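Long-range contact in uncharacterized protein (Escherichia coli UMEA 3162-1, PDB 4X5M), which mediates transmembrane sugar transport down a concentration gradient as a homodimer, probably by rocking-type movements that open a cargo-binding cavity to each side of the membrane in turn: residues 8-17 against 60-69. Numbering follows the deposited sequence.
Sequences GLFAAFFTTF and FAVLIANIVT. With OLB ((2S)-2,3-dihydroxypropyl (9Z)-octadec-9-enoate), chain G; OLA (oleic acid), chain F.
The methyl of A61 rests on the backbone of G8, CB 3.6 Å from the glycine C, because the glycine has no side chain to hold it off; one turn on, A12 CB meets A65 CB at 3.8 Å. These small residues illustrate how transmembrane helices come close: here the first and third of the three-helix PQ-loop (SemiSWEET) unit pack side by side, the axes of 8-17 and 60-69 running 15° apart and approaching to 8.6 Å. Farther along, T16 sends CG2, anti to its backbone nitrogen, across to V68 CG1 at 3.6 Å, while its hydroxyl turns back and donates to A12 O in its own helix at 2.6 Å. T69 OG1 likewise donates to A65 O, and this same oxygen lies beside T16 CG2.

The flank is looser. L9 reaches with CD2 to the ring edge of F60, 4.1 Å from its CD2, and an oleic acid tail lies along the groove between I64, F13 and F17, its C18 ending 3.9 Å from F17 CZ. On the other flank N66 faces the monoolein headgroup: its amide nitrogen donates to V62 O almost straight (169°) and to O23 of the lipid at a more bent 139°. N66 of the second subunit binds the same lipid, so the headgroup bridges the subunits, probably within the cargo-binding cavity. With an alanine in place of N66, lipid O23 would probably lose this donor, and V62 O its side-chain bond. Mostly van der Waals contact of methyls and backbone joins the helices; the T16 and T69 hydroxyls donate within their own helices, and N66 turns its amide to the lipid.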
loop_
_atom_site.group_PDB
_atom_site.type_symbol
_atom_site.label_atom_id
_atom_site.label_comp_id
_atom_site.label_asym_id
_atom_site.label_seq_id
_atom_site.Cartn_x
_atom_site.Cartn_y
_atom_site.Cartn_z
ATOM N N GLY A 8 -6.918 7.194 12.359
ATOM C CA GLY A 8 -7.052 6.292 11.230
ATOM C C GLY A 8 -7.222 7.034 9.919
ATOM O O GLY A 8 -6.636 6.660 8.902
ATOM N N LEU A 9 -8.030 8.089 9.943
ATOM C CA LEU A 9 -8.239 8.924 8.766
ATOM C C LEU A 9 -6.954 9.660 8.407
ATOM O O LEU A 9 -6.644 9.855 7.231
ATOM C CB LEU A 9 -9.377 9.919 9.005
ATOM C CG LEU A 9 -10.747 9.294 9.268
ATOM C CD1 LEU A 9 -11.778 10.364 9.584
ATOM C CD2 LEU A 9 -11.184 8.457 8.075
ATOM N N PHE A 10 -6.216 10.066 9.437
ATOM C CA PHE A 10 -4.902 10.675 9.268
ATOM C C PHE A 10 -3.971 9.691 8.567
ATOM O O PHE A 10 -3.261 10.048 7.626
ATOM C CB PHE A 10 -4.331 11.088 10.629
ATOM C CG PHE A 10 -3.045 11.862 10.552
ATOM C CD1 PHE A 10 -3.058 13.236 10.378
ATOM C CD2 PHE A 10 -1.824 11.221 10.685
ATOM C CE1 PHE A 10 -1.877 13.954 10.320
ATOM C CE2 PHE A 10 -0.639 11.932 10.627
ATOM C CZ PHE A 10 -0.666 13.301 10.446
ATOM N N ALA A 11 -3.997 8.447 9.033
ATOM C CA ALA A 11 -3.204 7.375 8.448
ATOM C C ALA A 11 -3.652 7.067 7.025
ATOM O O ALA A 11 -2.826 6.921 6.123
ATOM C CB ALA A 11 -3.293 6.124 9.308
ATOM N N ALA A 12 -4.964 6.964 6.838
ATOM C CA ALA A 12 -5.537 6.652 5.535
ATOM C C ALA A 12 -5.170 7.706 4.496
ATOM O O ALA A 12 -4.883 7.376 3.347
ATOM C CB ALA A 12 -7.051 6.519 5.642
ATOM N N PHE A 13 -5.172 8.970 4.908
ATOM C CA PHE A 13 -4.828 10.076 4.017
ATOM C C PHE A 13 -3.411 9.942 3.469
ATOM O O PHE A 13 -3.186 10.067 2.267
ATOM C CB PHE A 13 -4.979 11.416 4.749
ATOM C CG PHE A 13 -4.578 12.614 3.926
ATOM C CD1 PHE A 13 -5.477 13.205 3.053
ATOM C CD2 PHE A 13 -3.307 13.159 4.040
ATOM C CE1 PHE A 13 -5.113 14.309 2.301
ATOM C CE2 PHE A 13 -2.939 14.262 3.290
ATOM C CZ PHE A 13 -3.843 14.837 2.420
ATOM N N PHE A 14 -2.459 9.682 4.359
ATOM C CA PHE A 14 -1.051 9.664 3.981
ATOM C C PHE A 14 -0.645 8.426 3.186
ATOM O O PHE A 14 0.095 8.538 2.215
ATOM C CB PHE A 14 -0.169 9.796 5.223
ATOM C CG PHE A 14 0.011 11.213 5.682
ATOM C CD1 PHE A 14 0.948 12.034 5.077
ATOM C CD2 PHE A 14 -0.759 11.726 6.710
ATOM C CE1 PHE A 14 1.115 13.341 5.492
ATOM C CE2 PHE A 14 -0.597 13.034 7.128
ATOM C CZ PHE A 14 0.342 13.841 6.520
ATOM N N THR A 15 -1.118 7.251 3.587
ATOM C CA THR A 15 -0.740 6.024 2.889
ATOM C C THR A 15 -1.406 5.904 1.521
ATOM O O THR A 15 -0.826 5.337 0.593
ATOM C CB THR A 15 -1.081 4.764 3.712
ATOM O OG1 THR A 15 -2.466 4.785 4.079
ATOM C CG2 THR A 15 -0.223 4.702 4.960
ATOM N N THR A 16 -2.618 6.435 1.390
ATOM C CA THR A 16 -3.352 6.315 0.133
ATOM C C THR A 16 -2.867 7.322 -0.907
ATOM O O THR A 16 -2.751 6.996 -2.089
ATOM C CB THR A 16 -4.871 6.501 0.335
ATOM O OG1 THR A 16 -5.325 5.646 1.392
ATOM C CG2 THR A 16 -5.623 6.157 -0.939
ATOM N N PHE A 17 -2.573 8.540 -0.464
ATOM C CA PHE A 17 -2.219 9.616 -1.386
ATOM C C PHE A 17 -0.713 9.761 -1.585
ATOM O O PHE A 17 -0.266 10.572 -2.397
ATOM C CB PHE A 17 -2.810 10.941 -0.899
ATOM C CG PHE A 17 -4.314 10.975 -0.913
ATOM C CD1 PHE A 17 -5.031 10.198 -1.810
ATOM C CD2 PHE A 17 -5.012 11.780 -0.029
ATOM C CE1 PHE A 17 -6.415 10.225 -1.825
ATOM C CE2 PHE A 17 -6.395 11.812 -0.039
ATOM C CZ PHE A 17 -7.098 11.034 -0.938
ATOM N N PHE A 60 -14.304 2.787 9.466
ATOM C CA PHE A 60 -14.413 3.641 8.291
ATOM C C PHE A 60 -13.044 4.063 7.767
ATOM O O PHE A 60 -12.893 4.359 6.584
ATOM C CB PHE A 60 -15.259 4.879 8.594
ATOM C CG PHE A 60 -15.526 5.734 7.388
ATOM C CD1 PHE A 60 -16.473 5.353 6.451
ATOM C CD2 PHE A 60 -14.826 6.912 7.186
ATOM C CE1 PHE A 60 -16.720 6.131 5.335
ATOM C CE2 PHE A 60 -15.068 7.695 6.072
ATOM C CZ PHE A 60 -16.015 7.305 5.146
ATOM N N ALA A 61 -12.051 4.091 8.652
ATOM C CA ALA A 61 -10.690 4.427 8.254
ATOM C C ALA A 61 -10.141 3.371 7.301
ATOM O O ALA A 61 -9.614 3.692 6.237
ATOM C CB ALA A 61 -9.793 4.563 9.472
ATOM N N VAL A 62 -10.277 2.108 7.693
ATOM C CA VAL A 62 -9.860 0.990 6.855
ATOM C C VAL A 62 -10.693 0.945 5.579
ATOM O O VAL A 62 -10.169 0.707 4.489
ATOM C CB VAL A 62 -9.986 -0.351 7.609
ATOM C CG1 VAL A 62 -9.792 -1.528 6.663
ATOM C CG2 VAL A 62 -8.985 -0.410 8.757
ATOM N N LEU A 63 -11.991 1.193 5.725
ATOM C CA LEU A 63 -12.922 1.170 4.602
ATOM C C LEU A 63 -12.561 2.172 3.510
ATOM O O LEU A 63 -12.314 1.786 2.368
ATOM C CB LEU A 63 -14.348 1.434 5.088
ATOM C CG LEU A 63 -15.230 0.200 5.287
ATOM C CD1 LEU A 63 -16.624 0.599 5.747
ATOM C CD2 LEU A 63 -15.299 -0.611 4.002
ATOM N N ILE A 64 -12.530 3.455 3.861
ATOM C CA ILE A 64 -12.304 4.505 2.872
ATOM C C ILE A 64 -10.904 4.415 2.265
ATOM O O ILE A 64 -10.701 4.777 1.108
ATOM C CB ILE A 64 -12.524 5.918 3.477
ATOM C CG1 ILE A 64 -12.617 6.971 2.369
ATOM C CG2 ILE A 64 -11.427 6.270 4.478
ATOM C CD1 ILE A 64 -12.828 8.380 2.882
ATOM N N ALA A 65 -9.945 3.911 3.037
ATOM C CA ALA A 65 -8.577 3.772 2.554
ATOM C C ALA A 65 -8.510 2.791 1.390
ATOM O O ALA A 65 -7.879 3.062 0.368
ATOM C CB ALA A 65 -7.659 3.321 3.680
ATOM N N ASN A 66 -9.182 1.656 1.550
ATOM C CA ASN A 66 -9.137 0.594 0.554
ATOM C C ASN A 66 -10.127 0.790 -0.589
ATOM O O ASN A 66 -9.919 0.280 -1.687
ATOM C CB ASN A 66 -9.378 -0.757 1.225
ATOM C CG ASN A 66 -8.198 -1.203 2.064
ATOM O OD1 ASN A 66 -7.258 -1.813 1.554
ATOM N ND2 ASN A 66 -8.240 -0.903 3.356
ATOM N N ILE A 67 -11.206 1.526 -0.335
ATOM C CA ILE A 67 -12.154 1.840 -1.398
ATOM C C ILE A 67 -11.501 2.789 -2.397
ATOM O O ILE A 67 -11.598 2.590 -3.608
ATOM C CB ILE A 67 -13.455 2.461 -0.850
ATOM C CG1 ILE A 67 -14.271 1.406 -0.102
ATOM C CG2 ILE A 67 -14.287 3.043 -1.984
ATOM C CD1 ILE A 67 -15.510 1.954 0.577
ATOM N N VAL A 68 -10.821 3.812 -1.884
ATOM C CA VAL A 68 -10.080 4.737 -2.736
ATOM C C VAL A 68 -8.951 4.003 -3.455
ATOM O O VAL A 68 -8.711 4.227 -4.645
ATOM C CB VAL A 68 -9.497 5.920 -1.929
ATOM C CG1 VAL A 68 -8.628 6.793 -2.817
ATOM C CG2 VAL A 68 -10.614 6.743 -1.314
ATOM N N THR A 69 -8.270 3.120 -2.729
ATOM C CA THR A 69 -7.227 2.280 -3.311
ATOM C C THR A 69 -7.789 1.453 -4.464
ATOM O O THR A 69 -7.154 1.315 -5.510
ATOM C CB THR A 69 -6.605 1.335 -2.260
ATOM O OG1 THR A 69 -5.994 2.108 -1.222
ATOM C CG2 THR A 69 -5.555 0.440 -2.896
HETATM C C1 OLB G . -4.190 -0.625 1.960
HETATM C C2 OLB G . -3.318 0.277 1.116
HETATM C C3 OLB G . -2.383 -0.596 0.308
HETATM C C4 OLB G . -0.953 -0.108 0.439
HETATM C C5 OLB G . -0.008 -1.298 0.441
HETATM O O19 OLB G . -4.437 -1.752 1.583
HETATM O O20 OLB G . -4.700 -0.162 3.184
HETATM C C21 OLB G . -5.012 -1.194 4.087
HETATM C C22 OLB G . -5.234 -0.598 5.457
HETATM O O23 OLB G . -6.611 -0.599 5.743
HETATM C C24 OLB G . -4.507 -1.428 6.487
HETATM O O25 OLB G . -3.243 -0.854 6.729
HETATM C C6 OLB G . 1.440 -0.887 0.635
HETATM C C7 OLB G . 1.936 -0.108 -0.572
HETATM C C8 OLB G . 3.056 -0.818 -1.325
HETATM C C9 OLB G . 4.431 -0.409 -0.818
HETATM C C10 OLB G . 5.117 0.655 -1.295
HETATM C C11 OLB G . 4.562 1.521 -2.404
HETATM C C12 OLB G . 4.944 0.956 -3.759
HETATM C C13 OLB G . 3.695 0.958 -4.614
HETATM C C14 OLB G . 3.759 -0.096 -5.696
HETATM C C15 OLB G . 2.448 -0.065 -6.448
HETATM C C16 OLB G . 1.329 -0.386 -5.481
HETATM C C17 OLB G . 0.139 0.507 -5.753
HETATM C C18 OLB G . -0.503 0.863 -4.433
HETATM C C12 OLA F . -10.228 13.452 6.022
HETATM C C13 OLA F . -9.131 12.755 5.249
HETATM C C14 OLA F . -9.677 11.476 4.655
HETATM C C15 OLA F . -8.534 10.634 4.134
HETATM C C16 OLA F . -9.053 9.252 3.807
HETATM C C17 OLA F . -9.134 9.089 2.306
HETATM C C18 OLA F . -7.877 8.408 1.813
#